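Local structure of ERPP protein (Borrelia burgdorferi, 4BOB) at residues A[55-58]-A[63-66]; A[40-43]-A[47-50]; A[122-125]-A[130-133]. The protein probably binds the complement regulator factor H as an outer surface lipoprotein, which would help shield the spirochaete from host complement. One frame throughout, in Å; residues are numbered along the deposited sequence.

Interaction 1. Residues A[55-58]-A[63-66]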
loop_
_atom_site.group_PDB
_atom_site.type_symbol
_atom_site.label_atom_id
_atom_site.label_comp_id
_atom_site.label_asym_id
_atom_site.label_seq_id
_atom_site.Cartn_x
_atom_site.Cartn_y
_atom_site.Cartn_z
ATOM N N VAL A 55 -0.104 -7.954 -3.940
ATOM C CA VAL A 55 -1.018 -9.082 -3.784
ATOM C C VAL A 55 -1.826 -8.933 -2.497
ATOM O O VAL A 55 -1.347 -9.264 -1.392
ATOM C CB VAL A 55 -0.245 -10.422 -3.765
ATOM C CG1 VAL A 55 -1.163 -11.586 -3.397
ATOM C CG2 VAL A 55 0.413 -10.678 -5.118
ATOM N N VAL A 56 -3.056 -8.441 -2.638
ATOM C CA VAL A 56 -3.875 -8.163 -1.467
ATOM C C VAL A 56 -4.707 -9.410 -1.166
ATOM O O VAL A 56 -5.409 -9.943 -2.041
ATOM C CB VAL A 56 -4.743 -6.888 -1.633
ATOM C CG1 VAL A 56 -5.181 -6.377 -0.267
ATOM C CG2 VAL A 56 -3.965 -5.791 -2.347
ATOM N N ARG A 57 -4.588 -9.877 0.075
ATOM C CA ARG A 57 -5.168 -11.139 0.517
ATOM C C ARG A 57 -5.995 -10.891 1.785
ATOM O O ARG A 57 -5.591 -10.135 2.672
ATOM C CB ARG A 57 -4.049 -12.163 0.785
ATOM C CG ARG A 57 -4.507 -13.618 0.953
ATOM C CD ARG A 57 -3.621 -14.381 1.929
ATOM N NE ARG A 57 -2.196 -14.264 1.593
ATOM C CZ ARG A 57 -1.200 -14.190 2.484
ATOM N NH1 ARG A 57 -1.446 -14.202 3.799
ATOM N NH2 ARG A 57 0.064 -14.087 2.060
ATOM N N LYS A 58 -7.144 -11.557 1.855
ATOM C CA LYS A 58 -8.138 -11.348 2.893
ATOM C C LYS A 58 -8.146 -12.508 3.896
ATOM O O LYS A 58 -8.483 -13.632 3.528
ATOM C CB LYS A 58 -9.502 -11.211 2.215
ATOM C CG LYS A 58 -10.705 -11.257 3.138
ATOM C CD LYS A 58 -10.554 -10.331 4.331
ATOM C CE LYS A 58 -11.752 -10.437 5.236
ATOM N NZ LYS A 58 -11.431 -9.830 6.547
ATOM N N ILE A 63 -6.251 -8.114 6.724
ATOM C CA ILE A 63 -5.786 -8.175 5.343
ATOM C C ILE A 63 -4.278 -8.379 5.453
ATOM O O ILE A 63 -3.643 -7.780 6.329
ATOM C CB ILE A 63 -5.995 -6.810 4.575
ATOM C CG1 ILE A 63 -7.377 -6.152 4.829
ATOM C CG2 ILE A 63 -5.712 -6.963 3.081
ATOM C CD1 ILE A 63 -8.463 -6.459 3.816
ATOM N N ASP A 64 -3.704 -9.215 4.593
ATOM C CA ASP A 64 -2.270 -9.128 4.307
ATOM C C ASP A 64 -2.149 -8.561 2.913
ATOM O O ASP A 64 -2.984 -8.845 2.050
ATOM C CB ASP A 64 -1.545 -10.483 4.332
ATOM C CG ASP A 64 -0.017 -10.333 4.164
ATOM O OD1 ASP A 64 0.610 -9.743 5.057
ATOM O OD2 ASP A 64 0.565 -10.778 3.151
ATOM N N THR A 65 -1.105 -7.773 2.695
ATOM C CA THR A 65 -0.689 -7.370 1.355
ATOM C C THR A 65 0.823 -7.552 1.251
ATOM O O THR A 65 1.562 -7.252 2.201
ATOM C CB THR A 65 -1.045 -5.906 1.038
ATOM O OG1 THR A 65 -0.019 -5.063 1.540
ATOM C CG2 THR A 65 -2.383 -5.489 1.669
ATOM N N GLY A 66 1.265 -8.048 0.097
ATOM C CA GLY A 66 2.677 -8.374 -0.141
ATOM C C GLY A 66 3.215 -7.886 -1.477
ATOM O O GLY A 66 2.522 -7.903 -2.502
#
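Four backbone hydrogen bonds hold Val55–Lys58 against Ile63–Gly66, the two arms of an antiparallel hairpin. They fall on the hydrogen-bonded pairs Val55–Gly66 and Arg57–Asp64. Arg57 N reaches Asp64 O at 2.7 Å, and Asp64 N returns to Arg57 O at 2.8 Å. Val55 N meets Gly66 O at 3.0 Å, while the return bond from Gly66 N reaches Val55 O at 3.2 Å.

Apolar packing occupies the face carrying Val56, Lys58, Ile63 and Thr65. Val56 CG1 is the methyl that does the touching: it lies anti to its own N (chi1 -160°) and touches both Ile63 CG2, at 3.4 Å, and Thr65 CG2, at 3.5 Å. Thr65 stands alongside Val56, and its OG1 hydrogen-bonds to Phe77 O in the next strand. At the hairpin end Lys58 carries its ammonium out to a salt bridge with Glu81.

Charge pairing belongs to the other face. Asp64 OD2 sits over one face of the Arg57 guanidinium, 3.5 Å from NH2, with the carboxylate and guanidinium planes 28° apart. No N-H points at that oxygen.

The ion pair is therefore electrostatic and undirected, and the pairing of the two strands rests on their backbone bonds and on the methyl packing around Val56.

Interaction 2. Residues A[40-43]-A[47-50]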
loop_
_atom_site.group_PDB
_atom_site.type_symbol
_atom_site.label_atom_id
_atom_site.label_comp_id
_atom_site.label_asym_id
_atom_site.label_seq_id
_atom_site.Cartn_x
_atom_site.Cartn_y
_atom_site.Cartn_z
ATOM N N LYS A 40 3.208 1.651 -7.997
ATOM C CA LYS A 40 4.319 2.526 -8.352
ATOM C C LYS A 40 5.023 3.171 -7.150
ATOM O O LYS A 40 4.425 3.355 -6.089
ATOM C CB LYS A 40 3.775 3.680 -9.174
ATOM C CG LYS A 40 3.107 3.304 -10.469
ATOM C CD LYS A 40 2.456 4.539 -11.045
ATOM C CE LYS A 40 1.940 4.281 -12.449
ATOM N NZ LYS A 40 3.011 4.513 -13.459
ATOM N N ASN A 41 6.281 3.558 -7.335
ATOM C CA ASN A 41 6.907 4.521 -6.420
ATOM C C ASN A 41 7.610 5.694 -7.104
ATOM O O ASN A 41 7.926 5.680 -8.304
ATOM C CB ASN A 41 7.893 3.849 -5.462
ATOM C CG ASN A 41 9.067 3.181 -6.175
ATOM O OD1 ASN A 41 9.255 3.294 -7.396
ATOM N ND2 ASN A 41 9.858 2.459 -5.404
ATOM N N LYS A 42 7.864 6.712 -6.297
ATOM C CA LYS A 42 8.666 7.832 -6.726
ATOM C C LYS A 42 10.139 7.454 -6.680
ATOM O O LYS A 42 10.649 6.973 -5.669
ATOM C CB LYS A 42 8.362 9.052 -5.875
ATOM C CG LYS A 42 7.068 9.705 -6.311
ATOM C CD LYS A 42 7.072 11.188 -6.011
ATOM C CE LYS A 42 6.282 11.988 -7.031
ATOM N NZ LYS A 42 5.457 13.009 -6.324
ATOM N N ASP A 43 10.814 7.655 -7.797
ATOM C CA ASP A 43 12.194 7.263 -7.897
ATOM C C ASP A 43 13.091 8.345 -7.312
ATOM O O ASP A 43 12.607 9.326 -6.725
ATOM C CB ASP A 43 12.559 6.886 -9.352
ATOM C CG ASP A 43 12.564 8.077 -10.327
ATOM O OD1 ASP A 43 12.307 9.240 -9.950
ATOM O OD2 ASP A 43 12.832 7.816 -11.506
ATOM N N ASN A 47 10.150 10.943 -9.506
ATOM C CA ASN A 47 9.280 10.564 -10.608
ATOM C C ASN A 47 8.564 9.248 -10.322
ATOM O O ASN A 47 9.192 8.259 -9.972
ATOM C CB ASN A 47 10.075 10.446 -11.916
ATOM C CG ASN A 47 10.572 11.791 -12.452
ATOM O OD1 ASN A 47 11.264 11.820 -13.471
ATOM N ND2 ASN A 47 10.220 12.900 -11.785
ATOM N N TRP A 48 7.250 9.244 -10.486
ATOM C CA TRP A 48 6.480 8.007 -10.447
ATOM C C TRP A 48 6.978 7.014 -11.470
ATOM O O TRP A 48 6.918 7.271 -12.672
ATOM C CB TRP A 48 5.007 8.276 -10.760
ATOM C CG TRP A 48 4.309 9.039 -9.701
ATOM C CD1 TRP A 48 3.748 10.274 -9.807
ATOM C CD2 TRP A 48 4.122 8.613 -8.355
ATOM N NE1 TRP A 48 3.199 10.636 -8.607
ATOM C CE2 TRP A 48 3.420 9.636 -7.693
ATOM C CE3 TRP A 48 4.472 7.457 -7.652
ATOM C CZ2 TRP A 48 3.063 9.544 -6.359
ATOM C CZ3 TRP A 48 4.124 7.360 -6.347
ATOM C CH2 TRP A 48 3.417 8.398 -5.699
ATOM N N THR A 49 7.445 5.872 -10.980
ATOM C CA THR A 49 7.904 4.771 -11.825
ATOM C C THR A 49 7.148 3.525 -11.368
ATOM O O THR A 49 6.794 3.408 -10.189
ATOM C CB THR A 49 9.450 4.579 -11.725
ATOM O OG1 THR A 49 9.882 3.470 -12.532
ATOM C CG2 THR A 49 9.890 4.351 -10.288
ATOM N N ASP A 50 6.878 2.606 -12.292
ATOM C CA ASP A 50 6.283 1.330 -11.896
ATOM C C ASP A 50 7.288 0.492 -11.099
ATOM O O ASP A 50 8.415 0.270 -11.556
ATOM C CB ASP A 50 5.827 0.540 -13.116
ATOM C CG ASP A 50 4.644 1.151 -13.797
ATOM O OD1 ASP A 50 4.153 2.170 -13.287
ATOM O OD2 ASP A 50 4.204 0.611 -14.837
#
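Lys42 lays its aliphatic chain across the indole of Trp48, with CG 3.6 Å from the centroid of the six-membered ring and 7° off the ring normal, a clear CH-pi contact. Farther out, CE passes NE1 of Trp48 at 3.7 Å. On the opposite face of the strand pair from Lys42 and Trp48, Asn41 and Thr49 stand side by side, and Thr49 CG2 lies against Asn41 OD1.

Lys40 runs alongside Asp50 and then turns at its last torsion (chi4 -87°), which brings NZ to Asp50 OD1 at 2.6 Å. This salt bridge meets the oxygen almost along its C-O direction.

The backbone is joined at the Asn41–Thr49 pair, where Thr49 N to Asn41 O measures 2.7 Å and Asn41 N to Thr49 O 2.9 Å. Beyond the strands, Asp43 N binds Asn47 O at 2.8 Å. Asp43 OD1 takes Asn47 N, also at 2.8 Å, from above the carboxylate plane, and accepts the N-H of Asn45 as well. One carboxylate oxygen thus holds both the middle of the turn and its far end; the bond to Asn45 N makes an Asx turn, at the tip of the beta hairpin of strands 34–42 and 48–58 on the protein surface.

Interaction 3. Residues A[122-125]-A[130-133]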
loop_
_atom_site.group_PDB
_atom_site.type_symbol
_atom_site.label_atom_id
_atom_site.label_comp_id
_atom_site.label_asym_id
_atom_site.label_seq_id
_atom_site.Cartn_x
_atom_site.Cartn_y
_atom_site.Cartn_z
ATOM N N THR A 122 -3.808 8.292 2.869
ATOM C CA THR A 122 -3.937 8.188 1.417
ATOM C C THR A 122 -4.543 9.443 0.775
ATOM O O THR A 122 -5.400 10.103 1.374
ATOM C CB THR A 122 -4.800 6.967 1.028
ATOM O OG1 THR A 122 -5.900 6.856 1.938
ATOM C CG2 THR A 122 -3.975 5.696 1.039
ATOM N N LYS A 123 -4.087 9.763 -0.436
ATOM C CA LYS A 123 -4.738 10.785 -1.275
ATOM C C LYS A 123 -5.113 10.214 -2.658
ATOM O O LYS A 123 -4.566 9.168 -3.082
ATOM C CB LYS A 123 -3.857 12.047 -1.408
ATOM C CG LYS A 123 -2.463 11.834 -1.989
ATOM C CD LYS A 123 -1.676 13.152 -2.027
ATOM C CE LYS A 123 -0.218 13.028 -1.568
ATOM N NZ LYS A 123 0.306 14.325 -1.040
ATOM N N ILE A 124 -6.068 10.881 -3.325
ATOM C CA ILE A 124 -6.365 10.628 -4.746
ATOM C C ILE A 124 -5.344 11.433 -5.521
ATOM O O ILE A 124 -4.993 12.547 -5.140
ATOM C CB ILE A 124 -7.806 11.045 -5.208
ATOM C CG1 ILE A 124 -8.894 10.546 -4.260
ATOM C CG2 ILE A 124 -8.127 10.476 -6.590
ATOM C CD1 ILE A 124 -8.939 9.043 -4.119
ATOM N N GLU A 125 -4.838 10.864 -6.598
ATOM C CA GLU A 125 -3.877 11.572 -7.437
ATOM C C GLU A 125 -3.959 11.076 -8.860
ATOM O O GLU A 125 -3.748 9.886 -9.112
ATOM C CB GLU A 125 -2.451 11.388 -6.916
ATOM C CG GLU A 125 -1.876 12.627 -6.271
ATOM C CD GLU A 125 -0.417 12.451 -5.892
ATOM O OE1 GLU A 125 0.339 11.807 -6.667
ATOM O OE2 GLU A 125 -0.026 12.972 -4.819
ATOM N N ALA A 130 -4.870 8.937 -15.044
ATOM C CA ALA A 130 -5.430 7.854 -14.213
ATOM C C ALA A 130 -5.296 8.150 -12.728
ATOM O O ALA A 130 -4.165 8.213 -12.215
ATOM C CB ALA A 130 -4.736 6.534 -14.531
ATOM N N GLU A 131 -6.434 8.328 -12.044
ATOM C CA GLU A 131 -6.421 8.628 -10.612
ATOM C C GLU A 131 -5.810 7.432 -9.909
ATOM O O GLU A 131 -6.123 6.292 -10.270
ATOM C CB GLU A 131 -7.824 8.888 -10.048
ATOM C CG GLU A 131 -8.490 10.184 -10.490
ATOM C CD GLU A 131 -9.718 10.520 -9.645
ATOM O OE1 GLU A 131 -10.667 9.700 -9.595
ATOM O OE2 GLU A 131 -9.722 11.611 -9.018
ATOM N N HIS A 132 -4.920 7.699 -8.946
ATOM C CA HIS A 132 -4.326 6.662 -8.091
ATOM C C HIS A 132 -4.531 6.994 -6.648
ATOM O O HIS A 132 -4.703 8.147 -6.294
ATOM C CB HIS A 132 -2.816 6.601 -8.255
ATOM C CG HIS A 132 -2.353 6.052 -9.562
ATOM N ND1 HIS A 132 -2.546 6.714 -10.748
ATOM C CD2 HIS A 132 -1.631 4.945 -9.854
ATOM C CE1 HIS A 132 -2.002 6.015 -11.727
ATOM N NE2 HIS A 132 -1.433 4.940 -11.209
ATOM N N ILE A 133 -4.452 5.968 -5.814
ATOM C CA ILE A 133 -4.367 6.127 -4.369
ATOM C C ILE A 133 -2.875 6.289 -4.046
ATOM O O ILE A 133 -2.063 5.401 -4.331
ATOM C CB ILE A 133 -4.980 4.895 -3.646
ATOM C CG1 ILE A 133 -6.517 4.890 -3.750
ATOM C CG2 ILE A 133 -4.553 4.823 -2.187
ATOM C CD1 ILE A 133 -7.216 6.102 -3.155
#
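This is antiparallel pairing at the turn end of a beta hairpin: strands 119–126 and 131–139 run side by side here, with helices 156–162 and 84–93 against one face and strand 149–155 next to the second arm in the sheet. Glu125 and His132 form the hydrogen-bonded pair. Glu125 N meets His132 O at 2.7 Å, and His132 N binds back to Glu125 O, a bond modelled too short for its exact length to be trusted. Weaker CA-H...O contacts fill in around them, such as Ile133 CA to Lys123 O at 3.3 Å.

Apolar packing dominates the side of Ile124 and Ile133. The two isoleucines meet through their delta methyls, Ile124 CD1 to Ile133 CD1 at 3.5 Å. The beta branch of Ile133 serves a second neighbour: its CG2 touches Thr122 CG2 at 3.4 Å. Leu156 packs on both isoleucines, and Met91 of helix 84–93 reaches Ile133 and Thr122, so this face belongs to the seam between sheet and helices. Thr122 OG1 turns to Gly95 N and Ala90 O. Glu131 is the polar exception: it brings its carboxylate end over Ile124 CG2, its CD 3.4 Å away.

On the other face His132 is buried, with Ala153 and Pro155 against it. CG lies anti to the carbonyl carbon (chi1 -71°), which swings the ring back along its own strand, where ND1 donates to Ala130 O at 2.6 Å from 40° above that carbonyl's plane.

How the interactions relate
All three interactions are hairpin pairings within one antiparallel sheet, following one another along the chain in the order 2, 1, 3. Interactions 1 and 2 use the two ends of the same strand, 48–58, and their centres lie about 21 Å apart, on opposite sides of the centre of the chain. Interaction 3 is about 19 Å from interaction 1, centre to centre, and does not touch it. Interactions 2 and 3, with centres about 13 Å apart, do touch: Lys40 CE lies 3.7 Å from His132 NE2 across strand 149–155, while Trp48 CZ2 packs 3.6 Å from Glu125 OE1 across three strands, 34–42, 149–155 and 131–139.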